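Local structure of lipolytic enzyme, G-D-S-L family (Bacteroides thetaiotaomicron, 7BR2) at residues L270-D275 / V294-E299; N301-K306 / T343-Q348. The protein metabolizes the drug diltiazem as a gut microbial serine esterase of the SGNH (GDSL) hydrolase family. One frame throughout, in Å; residues are numbered along the deposited sequence.

Interaction 1. Residues L270-D275 / V294-E299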
loop_
_atom_site.group_PDB
_atom_site.type_symbol
_atom_site.label_atom_id
_atom_site.label_comp_id
_atom_site.label_asym_id
_atom_site.label_seq_id
_atom_site.Cartn_x
_atom_site.Cartn_y
_atom_site.Cartn_z
ATOM N N LEU A 270 -4.922 -11.059 12.658
ATOM C CA LEU A 270 -3.600 -10.774 13.188
ATOM C C LEU A 270 -3.369 -9.269 13.226
ATOM O O LEU A 270 -4.083 -8.511 12.561
ATOM C CB LEU A 270 -2.522 -11.452 12.324
ATOM C CG LEU A 270 -2.516 -12.982 12.257
ATOM C CD1 LEU A 270 -1.445 -13.483 11.275
ATOM C CD2 LEU A 270 -2.319 -13.592 13.640
ATOM N N PRO A 271 -2.418 -8.784 14.034
ATOM C CA PRO A 271 -2.065 -7.359 13.969
ATOM C C PRO A 271 -1.412 -7.013 12.638
ATOM O O PRO A 271 -0.858 -7.866 11.939
ATOM C CB PRO A 271 -1.082 -7.172 15.128
ATOM C CG PRO A 271 -0.479 -8.525 15.333
ATOM C CD PRO A 271 -1.582 -9.510 15.010
ATOM N N TYR A 272 -1.481 -5.734 12.294
ATOM C CA TYR A 272 -0.823 -5.264 11.085
ATOM C C TYR A 272 0.663 -5.114 11.352
ATOM O O TYR A 272 1.046 -4.398 12.285
ATOM C CB TYR A 272 -1.389 -3.941 10.615
ATOM C CG TYR A 272 -0.877 -3.582 9.246
ATOM C CD1 TYR A 272 -1.496 -4.083 8.100
ATOM C CD2 TYR A 272 0.255 -2.781 9.091
ATOM C CE1 TYR A 272 -1.021 -3.771 6.839
ATOM C CE2 TYR A 272 0.737 -2.466 7.832
ATOM C CZ TYR A 272 0.098 -2.970 6.710
ATOM O OH TYR A 272 0.572 -2.651 5.456
ATOM N N PRO A 273 1.523 -5.799 10.603
ATOM C CA PRO A 273 2.964 -5.705 10.840
ATOM C C PRO A 273 3.596 -4.573 10.051
ATOM O O PRO A 273 3.259 -4.316 8.892
ATOM C CB PRO A 273 3.468 -7.079 10.386
ATOM C CG PRO A 273 2.528 -7.464 9.322
ATOM C CD PRO A 273 1.184 -6.848 9.633
ATOM N N LEU A 274 4.537 -3.890 10.708
ATOM C CA LEU A 274 5.194 -2.713 10.157
ATOM C C LEU A 274 6.680 -2.990 10.008
ATOM O O LEU A 274 7.351 -3.375 10.974
ATOM C CB LEU A 274 4.962 -1.491 11.049
ATOM C CG LEU A 274 3.501 -1.048 11.095
ATOM C CD1 LEU A 274 3.224 -0.070 12.231
ATOM C CD2 LEU A 274 3.056 -0.468 9.753
ATOM N N ASP A 275 7.181 -2.827 8.794
ATOM C CA ASP A 275 8.607 -2.965 8.542
ATOM C C ASP A 275 9.329 -1.735 9.087
ATOM O O ASP A 275 8.952 -0.595 8.777
ATOM C CB ASP A 275 8.840 -3.114 7.042
ATOM C CG ASP A 275 10.157 -3.776 6.718
ATOM O OD1 ASP A 275 11.018 -3.880 7.617
ATOM O OD2 ASP A 275 10.325 -4.176 5.544
ATOM N N VAL A 294 0.305 9.713 10.780
ATOM C CA VAL A 294 -1.150 9.595 10.785
ATOM C C VAL A 294 -1.538 8.743 11.980
ATOM O O VAL A 294 -0.701 8.017 12.536
ATOM C CB VAL A 294 -1.690 8.971 9.471
ATOM C CG1 VAL A 294 -1.427 9.881 8.277
ATOM C CG2 VAL A 294 -1.073 7.583 9.218
ATOM N N PRO A 295 -2.797 8.838 12.433
ATOM C CA PRO A 295 -3.212 7.995 13.566
ATOM C C PRO A 295 -3.393 6.544 13.140
ATOM O O PRO A 295 -4.502 6.005 13.245
ATOM C CB PRO A 295 -4.539 8.621 14.022
ATOM C CG PRO A 295 -4.863 9.690 13.046
ATOM C CD PRO A 295 -3.926 9.615 11.894
ATOM N N PHE A 296 -2.337 5.914 12.608
ATOM C CA PHE A 296 -2.508 4.578 12.037
ATOM C C PHE A 296 -2.756 3.540 13.122
ATOM O O PHE A 296 -3.615 2.665 12.968
ATOM C CB PHE A 296 -1.312 4.158 11.180
ATOM C CG PHE A 296 -1.494 2.793 10.571
ATOM C CD1 PHE A 296 -2.324 2.619 9.469
ATOM C CD2 PHE A 296 -0.898 1.677 11.126
ATOM C CE1 PHE A 296 -2.536 1.367 8.922
ATOM C CE2 PHE A 296 -1.097 0.410 10.568
ATOM C CZ PHE A 296 -1.920 0.262 9.472
ATOM N N MET A 297 -1.975 3.591 14.203
ATOM C CA MET A 297 -2.152 2.647 15.303
ATOM C C MET A 297 -3.550 2.744 15.895
ATOM O O MET A 297 -4.196 1.722 16.158
ATOM C CB MET A 297 -1.092 2.910 16.366
ATOM C CG MET A 297 0.302 2.636 15.867
ATOM S SD MET A 297 0.451 0.980 15.168
ATOM C CE MET A 297 0.510 0.012 16.678
ATOM N N GLU A 298 -4.034 3.968 16.113
ATOM C CA GLU A 298 -5.339 4.150 16.744
ATOM C C GLU A 298 -6.486 3.746 15.816
ATOM O O GLU A 298 -7.480 3.157 16.266
ATOM C CB GLU A 298 -5.500 5.607 17.192
ATOM C CG GLU A 298 -4.441 6.083 18.174
ATOM C CD GLU A 298 -3.220 6.665 17.482
ATOM O OE1 GLU A 298 -2.821 6.135 16.417
ATOM O OE2 GLU A 298 -2.659 7.655 18.002
ATOM N N GLU A 299 -6.384 4.061 14.522
ATOM C CA GLU A 299 -7.525 3.828 13.644
ATOM C C GLU A 299 -7.534 2.439 13.017
ATOM O O GLU A 299 -8.618 1.909 12.728
ATOM C CB GLU A 299 -7.579 4.886 12.536
ATOM C CG GLU A 299 -7.894 6.269 13.070
ATOM C CD GLU A 299 -8.024 7.332 12.000
ATOM O OE1 GLU A 299 -8.190 6.980 10.814
ATOM O OE2 GLU A 299 -7.941 8.530 12.344
#
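F296 of helix 296-300 meets Y272 of the loop 270-275 through the far edge of its ring. The backbones stay well apart, the nearest CA atoms, those of Y272 and M297, being 9.1 Å from each other, so side chains alone bridge the gap. P295 holds the N-cap position; the first turn of the helix, closed by the E299 N to P295 O hydrogen bond (3.0 Å), carries F296. With CG anti to the backbone N (chi1 -179°), the F296 ring reaches out to the loop and brings CZ over one face of Y272, 3.8 Å from CD2. Ring planes 70° apart and centroids 5.4 Å apart define an offset edge-to-face pair. L274 CD2 lies in the plane of the Y272 ring, at its edge, and approaches F296 CE2 obliquely at 4.3 Å. Next along the helix, the folded M297 chain runs antiparallel alongside L274, with SD 4.2 Å from L274 CD1. The Y272 hydroxyl is hydrogen-bonded to the carbonyl of F38, and its side chain packs on helix 35-46, while M214 and Y218 touch F296. The result is an apolar cluster of two aromatic rings, a leucine and a methionine, including an offset edge-to-face pair, that joins loop 270-275 and helix 296-300 to helices 35-46 and 210-223.

Interaction 2. Residues N301-K306 / T343-Q348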
loop_
_atom_site.group_PDB
_atom_site.type_symbol
_atom_site.label_atom_id
_atom_site.label_comp_id
_atom_site.label_asym_id
_atom_site.label_seq_id
_atom_site.Cartn_x
_atom_site.Cartn_y
_atom_site.Cartn_z
ATOM N N ASN A 301 -4.667 -0.238 13.715
ATOM C CA ASN A 301 -3.816 -1.264 14.293
ATOM C C ASN A 301 -3.969 -1.299 15.801
ATOM O O ASN A 301 -2.995 -1.224 16.547
ATOM C CB ASN A 301 -2.357 -1.077 13.897
ATOM C CG ASN A 301 -1.615 -2.391 13.842
ATOM O OD1 ASN A 301 -2.230 -3.458 13.878
ATOM N ND2 ASN A 301 -0.293 -2.328 13.797
ATOM N N THR A 302 -5.213 -1.440 16.273
ATOM C CA THR A 302 -5.515 -1.538 17.701
ATOM C C THR A 302 -6.011 -2.946 18.040
ATOM O O THR A 302 -7.134 -3.326 17.681
ATOM C CB THR A 302 -6.541 -0.481 18.104
ATOM O OG1 THR A 302 -5.949 0.816 17.976
ATOM C CG2 THR A 302 -6.976 -0.684 19.543
ATOM N N GLU A 303 -5.176 -3.701 18.749
ATOM C CA GLU A 303 -5.511 -5.009 19.303
ATOM C C GLU A 303 -5.545 -4.828 20.820
ATOM O O GLU A 303 -4.560 -5.073 21.528
ATOM C CB GLU A 303 -4.478 -6.077 18.862
ATOM C CG GLU A 303 -4.818 -7.493 19.290
ATOM C CD GLU A 303 -3.711 -8.503 18.988
ATOM O OE1 GLU A 303 -2.594 -8.103 18.578
ATOM O OE2 GLU A 303 -3.969 -9.716 19.160
ATOM N N LEU A 304 -6.697 -4.392 21.326
ATOM C CA LEU A 304 -6.769 -3.833 22.673
ATOM C C LEU A 304 -6.981 -4.922 23.716
ATOM O O LEU A 304 -7.917 -5.722 23.613
ATOM C CB LEU A 304 -7.882 -2.790 22.762
ATOM C CG LEU A 304 -7.746 -1.881 23.991
ATOM C CD1 LEU A 304 -6.544 -0.931 23.885
ATOM C CD2 LEU A 304 -9.031 -1.100 24.234
ATOM N N LEU A 305 -6.111 -4.952 24.720
ATOM C CA LEU A 305 -6.288 -5.822 25.876
ATOM C C LEU A 305 -6.600 -4.971 27.105
ATOM O O LEU A 305 -5.764 -4.169 27.548
ATOM C CB LEU A 305 -5.058 -6.696 26.113
ATOM C CG LEU A 305 -5.054 -7.420 27.461
ATOM C CD1 LEU A 305 -6.208 -8.412 27.566
ATOM C CD2 LEU A 305 -3.714 -8.131 27.679
ATOM N N LYS A 306 -7.800 -5.153 27.652
ATOM C CA LYS A 306 -8.256 -4.443 28.839
ATOM C C LYS A 306 -8.583 -5.469 29.912
ATOM O O LYS A 306 -9.453 -6.324 29.714
ATOM C CB LYS A 306 -9.487 -3.575 28.535
ATOM C CG LYS A 306 -9.765 -2.530 29.603
ATOM C CD LYS A 306 -11.050 -1.775 29.359
ATOM C CE LYS A 306 -10.882 -0.752 28.251
ATOM N NZ LYS A 306 -12.200 -0.415 27.658
ATOM N N THR A 343 4.816 -10.098 20.793
ATOM C CA THR A 343 3.746 -11.086 20.885
ATOM C C THR A 343 3.912 -12.133 19.790
ATOM O O THR A 343 4.451 -11.843 18.713
ATOM C CB THR A 343 2.355 -10.456 20.778
ATOM O OG1 THR A 343 2.048 -10.122 19.422
ATOM C CG2 THR A 343 2.253 -9.202 21.657
ATOM N N PRO A 344 3.466 -13.363 20.047
ATOM C CA PRO A 344 3.556 -14.400 19.010
ATOM C C PRO A 344 2.769 -14.062 17.765
ATOM O O PRO A 344 3.253 -14.321 16.659
ATOM C CB PRO A 344 3.012 -15.645 19.720
ATOM C CG PRO A 344 3.292 -15.371 21.166
ATOM C CD PRO A 344 3.030 -13.905 21.334
ATOM N N GLN A 345 1.579 -13.469 17.910
ATOM C CA GLN A 345 0.793 -13.096 16.743
ATOM C C GLN A 345 1.466 -11.980 15.948
ATOM O O GLN A 345 1.300 -11.907 14.726
ATOM C CB GLN A 345 -0.635 -12.685 17.133
ATOM C CG GLN A 345 -0.764 -11.443 18.022
ATOM C CD GLN A 345 -0.948 -11.751 19.514
ATOM O OE1 GLN A 345 -0.315 -12.655 20.068
ATOM N NE2 GLN A 345 -1.785 -10.953 20.177
ATOM N N TYR A 346 2.224 -11.101 16.612
ATOM C CA TYR A 346 2.960 -10.087 15.865
ATOM C C TYR A 346 4.146 -10.706 15.138
ATOM O O TYR A 346 4.459 -10.309 14.016
ATOM C CB TYR A 346 3.428 -8.946 16.773
ATOM C CG TYR A 346 3.762 -7.697 15.980
ATOM C CD1 TYR A 346 2.766 -6.800 15.610
ATOM C CD2 TYR A 346 5.062 -7.454 15.534
ATOM C CE1 TYR A 346 3.057 -5.676 14.867
ATOM C CE2 TYR A 346 5.363 -6.333 14.777
ATOM C CZ TYR A 346 4.355 -5.449 14.452
ATOM O OH TYR A 346 4.628 -4.314 13.723
ATOM N N GLN A 347 4.800 -11.690 15.751
ATOM C CA GLN A 347 5.849 -12.423 15.056
ATOM C C GLN A 347 5.292 -13.159 13.832
ATOM O O GLN A 347 5.905 -13.146 12.754
ATOM C CB GLN A 347 6.506 -13.397 16.030
ATOM C CG GLN A 347 7.347 -12.740 17.125
ATOM C CD GLN A 347 8.583 -12.042 16.574
ATOM O OE1 GLN A 347 8.739 -10.821 16.695
ATOM N NE2 GLN A 347 9.469 -12.816 15.968
ATOM N N GLN A 348 4.112 -13.770 13.977
ATOM C CA GLN A 348 3.429 -14.408 12.852
ATOM C C GLN A 348 3.113 -13.390 11.761
ATOM O O GLN A 348 3.342 -13.632 10.558
ATOM C CB GLN A 348 2.151 -15.068 13.382
ATOM C CG GLN A 348 1.245 -15.770 12.377
ATOM C CD GLN A 348 0.019 -16.360 13.049
ATOM O OE1 GLN A 348 -0.139 -16.237 14.264
ATOM N NE2 GLN A 348 -0.862 -16.981 12.270
HETATM O O HOH W 1 0.230 -7.951 18.546
#
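E303, on strand 303-308, and Q345, in the first turn of helix 344-377, meet across backbones that stay apart: the nearest CA pair, E303 and Y346, is 10.5 Å apart, too wide for any backbone bond. T343 is the N-cap of that helix, its OG1 accepting from Y346 N at 3.0 Å. Across the gap the side chains of E303 and Q345 reach toward each other from facing sides. The glutamate chain is extended, CG anti to the backbone N (chi1 -175°); Q345 instead places CG between its backbone N and carbonyl carbon and turns sharply at its second torsion. Q345 NE2 then donates to E303 OE2 at 2.7 Å with an N-H...O angle of 142°, a short but bent bond that meets the oxygen from above the carboxylate plane. The carboxylate and amide planes are turned 61° apart. E303 OE1 accepts from a water at 2.8 Å, and this water in turn takes a bond from T343 OG1 at 3.0 Å. Y265 OH is also hydrogen-bonded to E303 OE2. Shortening Q345 to an alanine would remove the NE2 donor, and E303 OE2 would probably be left to Y265 OH, with the carboxylate freer to turn. This buried carboxylate is thus satisfied by neutral donors and a water, which together probably help to stabilise its negative charge.

In the fold
Interaction 1 pairs a loop with helix 296-300, interaction 2 strand 303-308 with helix 344-377; they share no element, but that first helix and the strand follow each other in the chain, and the contact centres are 10 Å apart. Both are buried. Interaction 1 lies nearer the centre of the chain, its own centre about 13 Å from it, against about 21 Å for interaction 2. Interaction 1 is apolar, with no hydrogen bond across it, and packs beside helices 35-46 and 210-223; interaction 2 rests on a polar pair and a water, beside strands 313-318 and 443-449. Hydrogen bonds connect the two: Y272 N to N301 OD1, M297 O with T302 OG1, and Y346 OH with L274 N.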